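Local coordinates for uncharacterized protein DUF305 (Deinococcus radiodurans R1, PDB 3BT5) that is of unknown function but folds into an almost all-helical bundle, consistent with membership of the ferritin-like superfamily, at residues L21-Q26 / I112-G117; M58-A63 / A138-V143. One frame throughout, in Å; residues are numbered along the deposited sequence.

Interaction 1. Residues L21-Q26 / I112-G117; sequences LQHHAQ and IRHHQG
At the centre of a four-helix bundle, consistent with a ferritin-like fold, His23 of helix 11-37 meets His114 of helix 100-122. The two short segments run antiparallel at 165°, with axes 10.6 Å apart. The His114 chi1 of 168° puts CG anti to the backbone N, and the ring reaches across until its NE2 donates to the backbone O of His23 at 2.8 Å. The bond is nearly straight at the hydrogen and close to the imidazole plane, but it meets the carbonyl from above its plane. His23 lays its CE1 over the centre of the His114 ring, 3.6 Å above the plane, with the rings oblique at 37°. The same CE1 comes within 3.0 Å of His114 O, while His23 NE2 bonds to Met84 O. At the edge of the His114 ring, Gln26 OE1 lies 3.7 Å from His114 CD2 and accepts a bond from Ala87 N. His114 ND1 pairs with His115 ND1 at 3.0 Å. With an alanine in place of His114, His23 O and His115 ND1 would probably both lose a bonding partner, and a gap would open beneath the His23 ring. A buried polar chain thus runs from the His23 carbonyl through both ring nitrogens of His114 to His115 and on to Glu148, fixing the rotation of the His114 imidazole.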
# COMPACT_ATOMS: atom_id res chain seq x y z
N LEU A 21 7.90 -2.53 0.91
CA LEU A 21 7.64 -2.61 2.35
C LEU A 21 7.24 -1.21 2.84
O LEU A 21 6.28 -1.07 3.61
CB LEU A 21 8.86 -3.17 3.07
CG LEU A 21 8.76 -3.28 4.60
CD1 LEU A 21 7.59 -4.13 5.02
CD2 LEU A 21 10.07 -3.88 5.13
N GLN A 22 7.96 -0.19 2.40
CA GLN A 22 7.62 1.17 2.81
C GLN A 22 6.29 1.61 2.19
O GLN A 22 5.48 2.34 2.80
CB GLN A 22 8.72 2.12 2.35
CG GLN A 22 10.00 2.01 3.14
CD GLN A 22 10.99 3.08 2.73
OE1 GLN A 22 10.64 4.27 2.62
NE2 GLN A 22 12.20 2.68 2.44
N HIS A 23 6.06 1.21 0.95
CA HIS A 23 4.81 1.56 0.26
C HIS A 23 3.61 0.96 1.02
O HIS A 23 2.63 1.66 1.33
CB HIS A 23 4.90 0.99 -1.15
CG HIS A 23 3.98 1.64 -2.14
ND1 HIS A 23 2.64 1.31 -2.30
CD2 HIS A 23 4.23 2.61 -3.05
CE1 HIS A 23 2.11 2.06 -3.24
NE2 HIS A 23 3.05 2.85 -3.72
N HIS A 24 3.69 -0.32 1.37
CA HIS A 24 2.63 -0.95 2.13
C HIS A 24 2.45 -0.27 3.48
O HIS A 24 1.30 -0.13 3.96
CB HIS A 24 2.96 -2.42 2.37
CG HIS A 24 2.47 -3.35 1.30
ND1 HIS A 24 2.56 -3.08 -0.06
CD2 HIS A 24 1.91 -4.58 1.40
CE1 HIS A 24 2.05 -4.10 -0.73
NE2 HIS A 24 1.66 -5.02 0.13
N ALA A 25 3.54 0.11 4.13
CA ALA A 25 3.41 0.71 5.45
C ALA A 25 2.51 1.93 5.41
O ALA A 25 1.78 2.22 6.39
CB ALA A 25 4.76 1.08 6.02
N GLN A 26 2.54 2.68 4.31
CA GLN A 26 1.73 3.89 4.26
C GLN A 26 0.22 3.57 4.28
O GLN A 26 -0.59 4.38 4.74
CB GLN A 26 2.04 4.77 3.06
CG GLN A 26 1.28 6.10 3.17
CD GLN A 26 1.49 6.98 1.98
OE1 GLN A 26 1.07 6.66 0.88
NE2 GLN A 26 2.07 8.12 2.22
N ILE A 112 -6.81 4.25 -3.54
CA ILE A 112 -6.83 3.77 -4.91
C ILE A 112 -5.55 4.15 -5.66
O ILE A 112 -4.95 3.30 -6.31
CB ILE A 112 -8.08 4.27 -5.69
CG1 ILE A 112 -9.35 3.58 -5.15
CG2 ILE A 112 -7.91 4.07 -7.21
CD1 ILE A 112 -10.64 4.33 -5.56
N ARG A 113 -5.13 5.40 -5.56
CA ARG A 113 -3.94 5.82 -6.29
C ARG A 113 -2.71 5.09 -5.77
O ARG A 113 -1.83 4.67 -6.54
CB ARG A 113 -3.77 7.35 -6.20
CG ARG A 113 -2.70 7.93 -7.13
CD ARG A 113 -2.49 9.42 -6.86
NE ARG A 113 -2.01 9.64 -5.51
CZ ARG A 113 -2.08 10.79 -4.83
NH1 ARG A 113 -2.67 11.87 -5.33
NH2 ARG A 113 -1.58 10.84 -3.64
N HIS A 114 -2.67 4.92 -4.45
CA HIS A 114 -1.62 4.17 -3.79
C HIS A 114 -1.53 2.75 -4.35
O HIS A 114 -0.45 2.27 -4.75
CB HIS A 114 -1.93 4.19 -2.30
CG HIS A 114 -1.14 3.25 -1.47
ND1 HIS A 114 -1.44 1.91 -1.39
CD2 HIS A 114 -0.08 3.46 -0.65
CE1 HIS A 114 -0.59 1.33 -0.56
NE2 HIS A 114 0.25 2.25 -0.10
N HIS A 115 -2.67 2.07 -4.44
CA HIS A 115 -2.68 0.70 -4.94
C HIS A 115 -2.33 0.64 -6.44
O HIS A 115 -1.68 -0.30 -6.88
CB HIS A 115 -4.07 0.10 -4.72
CG HIS A 115 -4.31 -0.43 -3.34
ND1 HIS A 115 -3.65 0.07 -2.22
CD2 HIS A 115 -5.11 -1.43 -2.90
CE1 HIS A 115 -4.04 -0.63 -1.15
NE2 HIS A 115 -4.94 -1.53 -1.54
N GLN A 116 -2.77 1.62 -7.21
CA GLN A 116 -2.38 1.68 -8.62
C GLN A 116 -0.87 1.80 -8.74
O GLN A 116 -0.28 1.19 -9.62
CB GLN A 116 -3.09 2.83 -9.35
CG GLN A 116 -4.60 2.59 -9.45
CD GLN A 116 -5.37 3.80 -9.90
OE1 GLN A 116 -4.98 4.93 -9.64
NE2 GLN A 116 -6.52 3.57 -10.55
N GLY A 117 -0.24 2.58 -7.88
CA GLY A 117 1.23 2.69 -7.93
C GLY A 117 1.88 1.37 -7.56
O GLY A 117 2.87 0.96 -8.20

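Interaction 2. Residues M58-A63 / A138-V143; sequences MRQMEA and ARQIVV
A small polar contact at the bundle surface joins Gln60 of helix 41-68 to Gln140 of helix 132-158, the second and fourth long helices of the bundle. It buries 99 Å² in all, and the backbones stand well apart: even the nearest pair of CA atoms, those of Gln60 and Gln140, is 10.9 Å apart. Two long side chains span that distance. Each leaves its helix with CG beside the backbone N and anti to the carbonyl carbon (chi1 -66° in Gln60, -67° in Gln140), then stays extended to the amide, and the two chains cross at about a right angle. Gln140 brings its OE1 to the end of the Gln60 amide, 3.7 Å from Gln60 CD. There it is about equally near the two terminal atoms of that amide, at 3.2 and 3.3 Å from Gln60 OE1 and Gln60 NE2, whose assignment as oxygen and nitrogen is uncertain. The amide planes are turned 61° against each other, so the groups neither stack flat nor lie in one plane. On the bundle side of this pair the nonpolar side chains Met61 and Ile141 approach each other without touching. Met61 packs instead on Met20 and His24 of helix 11-37, and Ile141 on Thr122 of helix 100-122. Leu137, lying on helix 132-158, meets both Gln60 and Met61 and adds a nonpolar link between the same two helices. With so little surface buried and one carboxamide oxygen facing the end of another amide, the glutamine pair is a slight polar touch at the bundle surface, above the nonpolar Met61, Leu137 and Ile141.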
# COMPACT_ATOMS: atom_id res chain seq x y z
N MET A 58 3.46 -7.31 4.37
CA MET A 58 4.62 -6.73 5.02
C MET A 58 5.39 -7.78 5.79
O MET A 58 6.62 -7.79 5.76
CB MET A 58 4.21 -5.60 5.96
CG MET A 58 3.67 -4.41 5.17
SD MET A 58 2.99 -3.12 6.28
CE MET A 58 4.50 -2.45 6.95
N ARG A 59 4.69 -8.67 6.50
CA ARG A 59 5.42 -9.70 7.25
C ARG A 59 6.26 -10.57 6.31
O ARG A 59 7.39 -11.00 6.66
CB ARG A 59 4.44 -10.57 8.03
CG ARG A 59 3.79 -9.81 9.21
CD ARG A 59 3.09 -10.75 10.20
NE ARG A 59 2.08 -11.59 9.58
CZ ARG A 59 0.83 -11.21 9.33
NH1 ARG A 59 0.41 -9.98 9.63
NH2 ARG A 59 -0.03 -12.08 8.78
N GLN A 60 5.71 -10.89 5.13
CA GLN A 60 6.44 -11.68 4.14
C GLN A 60 7.66 -10.93 3.63
O GLN A 60 8.73 -11.51 3.42
CB GLN A 60 5.54 -12.00 2.94
CG GLN A 60 4.36 -12.91 3.23
CD GLN A 60 3.60 -13.25 1.96
OE1 GLN A 60 4.20 -13.70 0.97
NE2 GLN A 60 2.30 -13.02 1.97
N MET A 61 7.49 -9.63 3.37
CA MET A 61 8.60 -8.82 2.90
C MET A 61 9.70 -8.66 3.94
O MET A 61 10.90 -8.71 3.61
CB MET A 61 8.08 -7.44 2.50
CG MET A 61 7.18 -7.55 1.28
SD MET A 61 6.77 -5.97 0.57
CE MET A 61 5.18 -5.75 1.26
N GLU A 62 9.30 -8.46 5.20
CA GLU A 62 10.27 -8.38 6.29
C GLU A 62 11.08 -9.68 6.37
O GLU A 62 12.30 -9.66 6.54
CB GLU A 62 9.52 -8.12 7.61
CG GLU A 62 9.06 -6.66 7.70
CD GLU A 62 7.94 -6.40 8.71
OE1 GLU A 62 7.25 -7.35 9.19
OE2 GLU A 62 7.72 -5.21 9.02
N ALA A 63 10.39 -10.81 6.25
CA ALA A 63 11.08 -12.10 6.35
C ALA A 63 12.08 -12.25 5.20
O ALA A 63 13.18 -12.73 5.39
CB ALA A 63 10.08 -13.23 6.32
N ALA A 138 5.08 -11.04 -5.81
CA ALA A 138 4.61 -10.06 -6.79
C ALA A 138 3.20 -10.40 -7.28
O ALA A 138 2.32 -9.52 -7.38
CB ALA A 138 5.57 -9.99 -7.97
N ARG A 139 2.98 -11.66 -7.62
CA ARG A 139 1.64 -12.06 -8.05
C ARG A 139 0.60 -11.79 -6.96
O ARG A 139 -0.49 -11.25 -7.24
CB ARG A 139 1.66 -13.53 -8.49
CG ARG A 139 2.59 -13.74 -9.68
CD ARG A 139 2.47 -15.12 -10.33
NE ARG A 139 3.32 -15.20 -11.51
CZ ARG A 139 2.99 -14.72 -12.71
NH1 ARG A 139 1.81 -14.13 -12.90
NH2 ARG A 139 3.83 -14.83 -13.73
N GLN A 140 0.93 -12.13 -5.71
CA GLN A 140 -0.01 -11.88 -4.59
C GLN A 140 -0.33 -10.40 -4.42
O GLN A 140 -1.48 -10.01 -4.18
CB GLN A 140 0.52 -12.46 -3.28
CG GLN A 140 0.57 -13.99 -3.25
CD GLN A 140 1.44 -14.53 -2.13
OE1 GLN A 140 1.87 -13.79 -1.24
NE2 GLN A 140 1.71 -15.84 -2.17
N ILE A 141 0.70 -9.56 -4.51
CA ILE A 141 0.50 -8.12 -4.41
C ILE A 141 -0.46 -7.63 -5.48
O ILE A 141 -1.42 -6.90 -5.18
CB ILE A 141 1.84 -7.36 -4.48
CG1 ILE A 141 2.67 -7.61 -3.22
CG2 ILE A 141 1.61 -5.86 -4.73
CD1 ILE A 141 4.12 -7.13 -3.32
N VAL A 142 -0.22 -8.02 -6.74
CA VAL A 142 -1.03 -7.51 -7.84
C VAL A 142 -2.49 -7.95 -7.65
O VAL A 142 -3.41 -7.15 -7.77
CB VAL A 142 -0.48 -7.94 -9.24
CG1 VAL A 142 -1.48 -7.62 -10.38
CG2 VAL A 142 0.86 -7.28 -9.52
N VAL A 143 -2.69 -9.22 -7.34
CA VAL A 143 -4.05 -9.73 -7.17
C VAL A 143 -4.79 -8.99 -6.04
O VAL A 143 -5.94 -8.56 -6.20
CB VAL A 143 -4.00 -11.27 -6.89
CG1 VAL A 143 -5.34 -11.79 -6.37
CG2 VAL A 143 -3.65 -12.00 -8.15

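Overall arrangement
Interactions 1 and 2 each pair a helix from the first half of the chain with one from the second, 11-37 with 100-122 and 41-68 with 132-158, so their segments alternate along the sequence and all four long helices are tied together. Their centres lie about 12 Å apart: interaction 1 is about 3 Å from the centre of the chain, interaction 2 about 11 Å. Helices 11-37 and 41-68 join them directly, with His24 CB 3.5 Å from Met58 CG and Ala25 CB 3.7 Å from Met58 CE. The bundle therefore passes from a histidine-rich polar interior through methionine packing to glutamines at the surface; no active site has been established.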